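Local coordinates for polycomb protein Pcl (Drosophila melanogaster, PDB 5OQD) that helps establish repression of homeotic genes in the early embryo as a DNA- and chromatin-binding component of the histone H3-methylating Esc/E(z) complex, at residues Y111-L114 with L115-I118. Sequence-based numbering, arbitrary orientation.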
loop_
_atom_site.group_PDB
_atom_site.type_symbol
_atom_site.label_atom_id
_atom_site.label_comp_id
_atom_site.label_asym_id
_atom_site.label_seq_id
_atom_site.Cartn_x
_atom_site.Cartn_y
_atom_site.Cartn_z
ATOM N N TYR B 111 -2.524 1.946 20.594
ATOM C CA TYR B 111 -1.755 2.901 19.860
ATOM C C TYR B 111 -0.436 2.242 19.685
ATOM O O TYR B 111 -0.246 1.145 20.102
ATOM C CB TYR B 111 -1.517 4.136 20.715
ATOM C CG TYR B 111 -2.624 5.150 20.755
ATOM C CD1 TYR B 111 -3.677 5.019 21.625
ATOM C CD2 TYR B 111 -2.595 6.253 19.947
ATOM C CE1 TYR B 111 -4.684 5.945 21.663
ATOM C CE2 TYR B 111 -3.601 7.178 19.973
ATOM C CZ TYR B 111 -4.638 7.012 20.832
ATOM O OH TYR B 111 -5.624 7.935 20.855
ATOM N N HIS B 112 0.495 2.948 19.098
ATOM C CA HIS B 112 1.846 2.458 18.860
ATOM C C HIS B 112 2.854 3.580 19.067
ATOM O O HIS B 112 2.733 4.653 18.473
ATOM C CB HIS B 112 1.980 1.885 17.448
ATOM C CG HIS B 112 1.138 0.671 17.206
ATOM N ND1 HIS B 112 -0.235 0.727 17.102
ATOM C CD2 HIS B 112 1.476 -0.629 17.047
ATOM C CE1 HIS B 112 -0.707 -0.488 16.891
ATOM N NE2 HIS B 112 0.310 -1.330 16.852
ATOM N N HIS B 113 3.844 3.332 19.918
ATOM C CA HIS B 113 4.885 4.318 20.176
ATOM C C HIS B 113 5.719 4.533 18.920
ATOM O O HIS B 113 6.171 3.570 18.299
ATOM C CB HIS B 113 5.775 3.877 21.340
ATOM C CG HIS B 113 6.647 4.966 21.884
ATOM N ND1 HIS B 113 7.922 5.203 21.416
ATOM C CD2 HIS B 113 6.427 5.880 22.857
ATOM C CE1 HIS B 113 8.449 6.218 22.079
ATOM N NE2 HIS B 113 7.563 6.647 22.958
ATOM N N LEU B 114 5.908 5.796 18.547
ATOM C CA LEU B 114 6.627 6.134 17.324
ATOM C C LEU B 114 8.046 5.576 17.326
ATOM O O LEU B 114 8.444 4.891 16.389
ATOM C CB LEU B 114 6.664 7.650 17.124
ATOM C CG LEU B 114 7.446 8.145 15.906
ATOM C CD1 LEU B 114 6.908 7.520 14.628
ATOM C CD2 LEU B 114 7.411 9.664 15.819
ATOM N N LEU B 115 8.796 5.862 18.386
ATOM C CA LEU B 115 10.183 5.419 18.493
ATOM C C LEU B 115 10.309 3.914 18.709
ATOM O O LEU B 115 11.193 3.272 18.142
ATOM C CB LEU B 115 10.893 6.156 19.633
ATOM C CG LEU B 115 12.341 5.762 19.933
ATOM C CD1 LEU B 115 13.239 6.064 18.741
ATOM C CD2 LEU B 115 12.847 6.455 21.190
ATOM N N ASN B 116 9.422 3.356 19.527
ATOM C CA ASN B 116 9.535 1.961 19.939
ATOM C C ASN B 116 8.943 0.957 18.953
ATOM O O ASN B 116 9.479 -0.137 18.779
ATOM C CB ASN B 116 8.874 1.768 21.306
ATOM C CG ASN B 116 9.541 2.584 22.396
ATOM O OD1 ASN B 116 10.708 2.958 22.281
ATOM N ND2 ASN B 116 8.802 2.860 23.465
ATOM N N ASP B 117 7.839 1.323 18.313
ATOM C CA ASP B 117 7.117 0.379 17.467
ATOM C C ASP B 117 6.997 0.698 15.978
ATOM O O ASP B 117 6.925 -0.205 15.146
ATOM C CB ASP B 117 5.657 0.288 17.916
ATOM C CG ASP B 117 5.521 0.017 19.402
ATOM O OD1 ASP B 117 6.437 -0.607 19.978
ATOM O OD2 ASP B 117 4.500 0.427 19.992
ATOM N N ILE B 118 6.975 1.986 15.649
ATOM C CA ILE B 118 6.780 2.420 14.270
ATOM C C ILE B 118 8.169 2.607 13.669
ATOM O O ILE B 118 8.442 2.141 12.563
ATOM C CB ILE B 118 6.001 3.740 14.138
ATOM C CG1 ILE B 118 4.662 3.645 14.872
ATOM C CG2 ILE B 118 5.792 4.096 12.672
ATOM C CD1 ILE B 118 3.872 4.934 14.868
#
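H113 caps the N-terminus of helix 114-125 in the winged-helix domain, where strand 112-113 passes directly into the helix. The first N-H groups of a helix lack the carbonyl of a preceding turn, and the imidazole supplies an acceptor: ND1 of H113 takes the hydrogen of N116 N at 3.0 Å, with the donor almost in the ring plane. With CG anti to the backbone N (chi1 -166°), the ring is set beside the first turn, its CE1 against CB of L115. ND2 of N116 sits over one ring face, toward the rim, ring and amide planes 19° apart. Replacing H113 by alanine would remove the ring acceptor and is likely to leave N116 N without its cap. D117 answers from the helix side: its OD2 accepts from H113 N at 3.0 Å, met from above the carboxylate plane. Carbonyl O of H113 is gripped twice, by D117 N at 2.8 Å and by I118 N at 3.2 Å, the second belonging to a wider pi-type turn. Branched L114 and I118 suit the buried side, CD1 of L114 lying 3.9 Å from CB of I118, against Y171 of strand 170-173. The arrangement is a helix N-cap resembling a capping box, its return bond coming one residue late, from D117.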